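Local coordinates for protein Pab-dependent poly(a)-specific ribonuclease subunit PAN2 (Neurospora crassa, PDB 4CZW) that shortens the poly(A) tails of mRNA as the catalytic subunit of the PAN2-PAN3 deadenylation complex, its exonuclease domain here joined to a probably inactive ubiquitin-protease-like domain, at residues G286-Q298 against H318-V330. Residues are numbered along the deposited sequence; the frame is centred on the assembly and turned at random.
Sequences GWLPEEIGIIVDQ and HNITVYSLVGTVV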
ATOM      1  N   GLY A 286     -25.215  11.140 -12.834  1.00 60.75           N
ATOM      2  CA  GLY A 286     -24.241  11.922 -13.573  1.00 49.25           C
ATOM      3  C   GLY A 286     -23.781  13.169 -12.843  1.00 52.46           C
ATOM      4  O   GLY A 286     -23.234  14.087 -13.454  1.00 62.58           O
ATOM      5  N   TRP A 287     -23.996  13.203 -11.531  1.00 48.50           N
ATOM      6  CA  TRP A 287     -23.641  14.372 -10.733  1.00 43.32           C
ATOM      7  C   TRP A 287     -22.133  14.486 -10.545  1.00 46.58           C
ATOM      8  O   TRP A 287     -21.585  15.587 -10.530  1.00 54.97           O
ATOM      9  CB  TRP A 287     -24.335  14.325  -9.371  1.00 46.07           C
ATOM     10  CG  TRP A 287     -24.305  15.633  -8.643  1.00 50.94           C
ATOM     11  CD1 TRP A 287     -25.099  16.717  -8.879  1.00 56.21           C
ATOM     12  CD2 TRP A 287     -23.441  15.997  -7.559  1.00 53.51           C
ATOM     13  NE1 TRP A 287     -24.781  17.734  -8.011  1.00 55.52           N
ATOM     14  CE2 TRP A 287     -23.767  17.316  -7.189  1.00 54.50           C
ATOM     15  CE3 TRP A 287     -22.423  15.334  -6.864  1.00 46.08           C
ATOM     16  CZ2 TRP A 287     -23.114  17.987  -6.158  1.00 50.21           C
ATOM     17  CZ3 TRP A 287     -21.774  16.002  -5.841  1.00 46.83           C
ATOM     18  CH2 TRP A 287     -22.123  17.316  -5.497  1.00 51.67           C
ATOM     19  N   LEU A 288     -21.466  13.345 -10.398  1.00 49.74           N
ATOM     20  CA  LEU A 288     -20.016  13.324 -10.238  1.00 38.73           C
ATOM     21  C   LEU A 288     -19.320  13.230 -11.589  1.00 48.52           C
ATOM     22  O   LEU A 288     -19.403  12.203 -12.263  1.00 55.53           O
ATOM     23  CB  LEU A 288     -19.585  12.158  -9.345  1.00 43.33           C
ATOM     24  CG  LEU A 288     -18.074  11.977  -9.173  1.00 48.48           C
ATOM     25  CD1 LEU A 288     -17.451  13.202  -8.522  1.00 45.57           C
ATOM     26  CD2 LEU A 288     -17.767  10.724  -8.365  1.00 40.71           C
ATOM     27  N   PRO A 289     -18.631  14.306 -11.990  1.00 51.19           N
ATOM     28  CA  PRO A 289     -17.904  14.322 -13.261  1.00 48.15           C
ATOM     29  C   PRO A 289     -16.575  13.582 -13.161  1.00 52.75           C
ATOM     30  O   PRO A 289     -15.936  13.611 -12.109  1.00 57.22           O
ATOM     31  CB  PRO A 289     -17.683  15.814 -13.512  1.00 45.02           C
ATOM     32  CG  PRO A 289     -17.587  16.396 -12.145  1.00 39.14           C
ATOM     33  CD  PRO A 289     -18.513  15.588 -11.271  1.00 47.79           C
ATOM     34  N   GLU A 290     -16.170  12.923 -14.240  1.00 48.48           N
ATOM     35  CA  GLU A 290     -14.889  12.230 -14.263  1.00 56.56           C
ATOM     36  C   GLU A 290     -13.772  13.195 -14.641  1.00 51.03           C
ATOM     37  O   GLU A 290     -12.598  12.827 -14.660  1.00 49.97           O
ATOM     38  CB  GLU A 290     -14.918  11.055 -15.241  1.00 57.34           C
ATOM     39  CG  GLU A 290     -15.129  11.458 -16.690  1.00 70.30           C
ATOM     40  CD  GLU A 290     -14.715  10.372 -17.663  1.00 82.79           C
ATOM     41  OE1 GLU A 290     -13.568   9.887 -17.560  1.00 78.62           O
ATOM     42  OE2 GLU A 290     -15.537  10.001 -18.528  1.00 72.09           O
ATOM     43  N   GLU A 291     -14.147  14.435 -14.936  1.00 52.69           N
ATOM     44  CA  GLU A 291     -13.186  15.434 -15.381  1.00 53.65           C
ATOM     45  C   GLU A 291     -13.605  16.837 -14.956  1.00 55.91           C
ATOM     46  O   GLU A 291     -14.728  17.266 -15.221  1.00 54.62           O
ATOM     47  CB  GLU A 291     -13.026  15.364 -16.901  1.00 55.74           C
ATOM     48  CG  GLU A 291     -11.736  15.964 -17.424  1.00 57.60           C
ATOM     49  CD  GLU A 291     -11.535  15.695 -18.903  1.00 62.14           C
ATOM     50  OE1 GLU A 291     -12.471  15.951 -19.688  1.00 58.29           O
ATOM     51  OE2 GLU A 291     -10.441  15.227 -19.278  1.00 56.76           O
ATOM     52  N   ILE A 292     -12.700  17.545 -14.288  1.00 52.02           N
ATOM     53  CA  ILE A 292     -12.963  18.914 -13.855  1.00 50.69           C
ATOM     54  C   ILE A 292     -11.808  19.842 -14.214  1.00 57.23           C
ATOM     55  O   ILE A 292     -10.672  19.400 -14.385  1.00 58.30           O
ATOM     56  CB  ILE A 292     -13.209  18.998 -12.334  1.00 45.73           C
ATOM     57  CG1 ILE A 292     -12.004  18.455 -11.564  1.00 51.39           C
ATOM     58  CG2 ILE A 292     -14.473  18.249 -11.949  1.00 41.86           C
ATOM     59  CD1 ILE A 292     -12.160  18.520 -10.061  1.00 44.56           C
ATOM     60  N   GLY A 293     -12.111  21.130 -14.329  1.00 57.44           N
ATOM     61  CA  GLY A 293     -11.095  22.137 -14.569  1.00 53.92           C
ATOM     62  C   GLY A 293     -11.173  23.219 -13.513  1.00 51.50           C
ATOM     63  O   GLY A 293     -12.253  23.736 -13.229  1.00 58.82           O
ATOM     64  N   ILE A 294     -10.032  23.562 -12.923  1.00 47.30           N
ATOM     65  CA  ILE A 294     -10.008  24.528 -11.830  1.00 53.24           C
ATOM     66  C   ILE A 294      -9.166  25.764 -12.154  1.00 63.75           C
ATOM     67  O   ILE A 294      -8.033  25.653 -12.627  1.00 60.01           O
ATOM     68  CB  ILE A 294      -9.481  23.884 -10.531  1.00 50.97           C
ATOM     69  CG1 ILE A 294     -10.323  22.660 -10.164  1.00 60.53           C
ATOM     70  CG2 ILE A 294      -9.491  24.892  -9.394  1.00 52.09           C
ATOM     71  CD1 ILE A 294      -9.892  21.974  -8.884  1.00 50.26           C
ATOM     72  N   ILE A 295      -9.738  26.938 -11.900  1.00 67.80           N
ATOM     73  CA  ILE A 295      -9.051  28.207 -12.117  1.00 68.65           C
ATOM     74  C   ILE A 295      -8.729  28.901 -10.795  1.00 64.49           C
ATOM     75  O   ILE A 295      -9.625  29.157  -9.994  1.00 68.51           O
ATOM     76  CB  ILE A 295      -9.890  29.176 -12.983  1.00 74.83           C
ATOM     77  CG1 ILE A 295     -10.418  28.480 -14.239  1.00 74.53           C
ATOM     78  CG2 ILE A 295      -9.067  30.396 -13.359  1.00 77.46           C
ATOM     79  CD1 ILE A 295     -10.824  29.444 -15.338  1.00 73.07           C
ATOM     80  N   VAL A 296      -7.455  29.204 -10.569  1.00 62.57           N
ATOM     81  CA  VAL A 296      -7.061  29.980  -9.396  1.00 64.38           C
ATOM     82  C   VAL A 296      -6.715  31.410  -9.800  1.00 68.65           C
ATOM     83  O   VAL A 296      -5.692  31.651 -10.443  1.00 67.46           O
ATOM     84  CB  VAL A 296      -5.858  29.355  -8.664  1.00 66.96           C
ATOM     85  CG1 VAL A 296      -5.426  30.246  -7.506  1.00 65.13           C
ATOM     86  CG2 VAL A 296      -6.203  27.959  -8.167  1.00 59.48           C
ATOM     87  N   ASP A 297      -7.570  32.356  -9.423  1.00 71.42           N
ATOM     88  CA  ASP A 297      -7.381  33.751  -9.805  1.00 75.03           C
ATOM     89  C   ASP A 297      -7.654  34.713  -8.650  1.00 72.72           C
ATOM     90  O   ASP A 297      -8.781  34.807  -8.162  1.00 69.51           O
ATOM     91  CB  ASP A 297      -8.280  34.102 -10.993  1.00 78.24           C
ATOM     92  CG  ASP A 297      -8.060  35.517 -11.492  1.00 79.20           C
ATOM     93  OD1 ASP A 297      -6.922  36.019 -11.379  1.00 79.02           O
ATOM     94  OD2 ASP A 297      -9.027  36.127 -11.998  1.00 82.90           O
ATOM     95  N   GLN A 298      -6.609  35.423  -8.229  1.00 71.55           N
ATOM     96  CA  GLN A 298      -6.697  36.431  -7.173  1.00 74.59           C
ATOM     97  C   GLN A 298      -7.301  35.886  -5.881  1.00 73.74           C
ATOM     98  O   GLN A 298      -8.217  36.479  -5.313  1.00 73.09           O
ATOM     99  CB  GLN A 298      -7.504  37.639  -7.658  1.00 80.62           C
ATOM    100  CG  GLN A 298      -6.864  38.381  -8.823  1.00 88.89           C
ATOM    101  CD  GLN A 298      -7.669  39.587  -9.266  1.00 95.44           C
ATOM    102  OE1 GLN A 298      -8.802  39.787  -8.827  1.00 98.90           O
ATOM    103  NE2 GLN A 298      -7.086  40.398 -10.140  1.00102.13           N
ATOM    104  N   HIS A 318      -6.364  30.195 -20.591  1.00106.95           N
ATOM    105  CA  HIS A 318      -6.567  30.630 -19.215  1.00105.34           C
ATOM    106  C   HIS A 318      -6.023  29.582 -18.249  1.00 97.13           C
ATOM    107  O   HIS A 318      -5.734  28.451 -18.646  1.00110.63           O
ATOM    108  CB  HIS A 318      -8.052  30.888 -18.952  1.00103.91           C
ATOM    109  CG  HIS A 318      -8.315  31.985 -17.965  1.00115.29           C
ATOM    110  ND1 HIS A 318      -9.520  32.654 -17.900  1.00111.97           N
ATOM    111  CD2 HIS A 318      -7.532  32.529 -17.003  1.00111.23           C
ATOM    112  CE1 HIS A 318      -9.467  33.561 -16.942  1.00106.85           C
ATOM    113  NE2 HIS A 318      -8.273  33.506 -16.381  1.00113.04           N
ATOM    114  N   ASN A 319      -5.869  29.965 -16.986  1.00 95.41           N
ATOM    115  CA  ASN A 319      -5.415  29.030 -15.964  1.00 95.69           C
ATOM    116  C   ASN A 319      -6.464  27.961 -15.691  1.00 91.54           C
ATOM    117  O   ASN A 319      -7.217  28.047 -14.728  1.00108.25           O
ATOM    118  CB  ASN A 319      -5.058  29.780 -14.674  1.00104.55           C
ATOM    119  CG  ASN A 319      -4.836  28.848 -13.488  1.00100.05           C
ATOM    120  OD1 ASN A 319      -5.493  28.976 -12.452  1.00 87.53           O
ATOM    121  ND2 ASN A 319      -3.933  27.887 -13.648  1.00108.09           N
ATOM    122  N   ILE A 320      -6.528  26.960 -16.562  1.00 82.86           N
ATOM    123  CA  ILE A 320      -7.445  25.844 -16.351  1.00 74.71           C
ATOM    124  C   ILE A 320      -6.704  24.514 -16.245  1.00 66.00           C
ATOM    125  O   ILE A 320      -6.386  23.880 -17.252  1.00 74.07           O
ATOM    126  CB  ILE A 320      -8.496  25.742 -17.467  1.00 71.33           C
ATOM    127  CG1 ILE A 320      -9.184  27.092 -17.682  1.00 75.99           C
ATOM    128  CG2 ILE A 320      -9.529  24.688 -17.110  1.00 72.24           C
ATOM    129  CD1 ILE A 320     -10.276  27.061 -18.737  1.00 77.19           C
ATOM    130  N   THR A 321      -6.429  24.104 -15.012  1.00 60.53           N
ATOM    131  CA  THR A 321      -5.774  22.830 -14.756  1.00 57.26           C
ATOM    132  C   THR A 321      -6.808  21.716 -14.737  1.00 53.43           C
ATOM    133  O   THR A 321      -7.622  21.634 -13.815  1.00 54.78           O
ATOM    134  CB  THR A 321      -5.010  22.836 -13.422  1.00 61.38           C
ATOM    135  OG1 THR A 321      -4.107  23.948 -13.384  1.00 58.32           O
ATOM    136  CG2 THR A 321      -4.230  21.542 -13.256  1.00 59.50           C
ATOM    137  N   VAL A 322      -6.776  20.869 -15.762  1.00 52.76           N
ATOM    138  CA  VAL A 322      -7.733  19.780 -15.897  1.00 53.95           C
ATOM    139  C   VAL A 322      -7.375  18.605 -14.991  1.00 52.04           C
ATOM    140  O   VAL A 322      -6.264  18.078 -15.048  1.00 52.74           O
ATOM    141  CB  VAL A 322      -7.816  19.295 -17.355  1.00 49.69           C
ATOM    142  CG1 VAL A 322      -8.732  18.084 -17.472  1.00 45.93           C
ATOM    143  CG2 VAL A 322      -8.295  20.422 -18.261  1.00 49.48           C
ATOM    144  N   TYR A 323      -8.324  18.206 -14.151  1.00 53.69           N
ATOM    145  CA  TYR A 323      -8.127  17.076 -13.250  1.00 53.15           C
ATOM    146  C   TYR A 323      -8.930  15.866 -13.715  1.00 48.90           C
ATOM    147  O   TYR A 323     -10.052  16.003 -14.201  1.00 50.95           O
ATOM    148  CB  TYR A 323      -8.522  17.452 -11.819  1.00 46.21           C
ATOM    149  CG  TYR A 323      -7.506  18.315 -11.104  1.00 50.71           C
ATOM    150  CD1 TYR A 323      -7.428  19.680 -11.347  1.00 50.61           C
ATOM    151  CD2 TYR A 323      -6.628  17.764 -10.179  1.00 52.66           C
ATOM    152  CE1 TYR A 323      -6.501  20.471 -10.694  1.00 49.70           C
ATOM    153  CE2 TYR A 323      -5.699  18.546  -9.520  1.00 50.58           C
ATOM    154  CZ  TYR A 323      -5.640  19.899  -9.781  1.00 51.70           C
ATOM    155  OH  TYR A 323      -4.715  20.679  -9.127  1.00 59.24           O
ATOM    156  N   SER A 324      -8.345  14.681 -13.569  1.00 47.59           N
ATOM    157  CA  SER A 324      -9.030  13.446 -13.922  1.00 41.62           C
ATOM    158  C   SER A 324      -9.433  12.682 -12.668  1.00 45.22           C
ATOM    159  O   SER A 324      -8.682  12.625 -11.696  1.00 48.46           O
ATOM    160  CB  SER A 324      -8.145  12.570 -14.813  1.00 45.61           C
ATOM    161  OG  SER A 324      -7.906  13.195 -16.062  1.00 60.98           O
ATOM    162  N   LEU A 325     -10.629  12.105 -12.693  1.00 39.87           N
ATOM    163  CA  LEU A 325     -11.111  11.311 -11.571  1.00 38.84           C
ATOM    164  C   LEU A 325     -10.446   9.941 -11.558  1.00 44.36           C
ATOM    165  O   LEU A 325     -10.613   9.150 -12.487  1.00 43.11           O
ATOM    166  CB  LEU A 325     -12.631  11.159 -11.634  1.00 43.60           C
ATOM    167  CG  LEU A 325     -13.268  10.270 -10.565  1.00 40.90           C
ATOM    168  CD1 LEU A 325     -13.014  10.833  -9.176  1.00 39.99           C
ATOM    169  CD2 LEU A 325     -14.756  10.113 -10.822  1.00 34.52           C
ATOM    170  N   VAL A 326      -9.685   9.668 -10.503  1.00 43.45           N
ATOM    171  CA  VAL A 326      -8.996   8.392 -10.372  1.00 40.57           C
ATOM    172  C   VAL A 326      -9.930   7.316  -9.832  1.00 43.63           C
ATOM    173  O   VAL A 326     -10.087   6.256 -10.438  1.00 52.25           O
ATOM    174  CB  VAL A 326      -7.769   8.502  -9.447  1.00 39.18           C
ATOM    175  CG1 VAL A 326      -7.150   7.133  -9.224  1.00 41.84           C
ATOM    176  CG2 VAL A 326      -6.750   9.464 -10.034  1.00 38.73           C
ATOM    177  N   GLY A 327     -10.552   7.594  -8.692  1.00 45.44           N
ATOM    178  CA  GLY A 327     -11.447   6.637  -8.069  1.00 43.08           C
ATOM    179  C   GLY A 327     -12.233   7.210  -6.906  1.00 41.53           C
ATOM    180  O   GLY A 327     -12.191   8.412  -6.645  1.00 45.27           O
ATOM    181  N   THR A 328     -12.950   6.338  -6.203  1.00 44.65           N
ATOM    182  CA  THR A 328     -13.798   6.762  -5.096  1.00 39.04           C
ATOM    183  C   THR A 328     -13.870   5.709  -3.994  1.00 44.51           C
ATOM    184  O   THR A 328     -14.155   4.540  -4.258  1.00 43.37           O
ATOM    185  CB  THR A 328     -15.231   7.070  -5.576  1.00 39.70           C
ATOM    186  OG1 THR A 328     -15.197   8.087  -6.585  1.00 53.27           O
ATOM    187  CG2 THR A 328     -16.096   7.541  -4.418  1.00 41.78           C
ATOM    188  N   VAL A 329     -13.605   6.126  -2.759  1.00 41.37           N
ATOM    189  CA  VAL A 329     -13.843   5.272  -1.603  1.00 36.28           C
ATOM    190  C   VAL A 329     -15.325   5.331  -1.253  1.00 37.59           C
ATOM    191  O   VAL A 329     -15.845   6.390  -0.900  1.00 42.35           O
ATOM    192  CB  VAL A 329     -12.999   5.693  -0.387  1.00 38.26           C
ATOM    193  CG1 VAL A 329     -13.412   4.901   0.846  1.00 37.47           C
ATOM    194  CG2 VAL A 329     -11.521   5.504  -0.679  1.00 33.40           C
ATOM    195  N   VAL A 330     -16.002   4.191  -1.355  1.00 39.03           N
ATOM    196  CA  VAL A 330     -17.455   4.155  -1.229  1.00 32.17           C
ATOM    197  C   VAL A 330     -17.922   3.409   0.018  1.00 35.56           C
ATOM    198  O   VAL A 330     -17.463   2.303   0.301  1.00 46.90           O
ATOM    199  CB  VAL A 330     -18.093   3.500  -2.470  1.00 29.72           C
ATOM    200  CG1 VAL A 330     -19.606   3.478  -2.343  1.00 35.75           C
ATOM    201  CG2 VAL A 330     -17.671   4.234  -3.733  1.00 36.88           C
TER
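I292 and I294 of strand 291-297 pair antiparallel with Y323 and T321 of strand 321-330, at an axis angle of 149°. Each of these two pairs is joined by two backbone hydrogen bonds. A further bond, L325 N to E290 O, extends the pairing past E291 and S324. At the other end a side chain replaces the backbone acceptor: N319 OD1 takes the N-H of V296 N at 2.7 Å, although N319, like H318, is poorly ordered. This bond runs nearly in line with the amide C=O. N319 holds CG anti to the backbone N (chi1 169°), which carries its amide across to V296.

On one face, I292 CG1 lies 3.6 Å from Y323 CB. I294 CD1 approaches ring atom Y323 CE1 obliquely, at 4.1 Å. On the other face, G293 has no side chain, and I320 CG2 sits 3.9 Å from its CA. The aliphatic part of E291 crosses V322, with CG 3.7 Å from V322 CG1, while its carboxylate forms a salt bridge with K395. I295 CD1 touches I320 CG1 at 3.7 Å and lies over one face of the H318 ring. Cutting I295 back to an alanine removes CD1, and I320 and the H318 ring would probably lose this apolar partner. Before the strand, L288 meets L325 at about a right angle, CD2 to CD2 3.9 Å.

The pair belongs to the mixed sheet of the USP-like domain, which is predicted to be inactive as a protease and to serve as a scaffold. It lies away from both zinc sites. Strand 300-305 pairs with the far edge of 291-297, and strand 385-394 with that of 321-334. Helix 227-235 packs against I292 and I294 through L231.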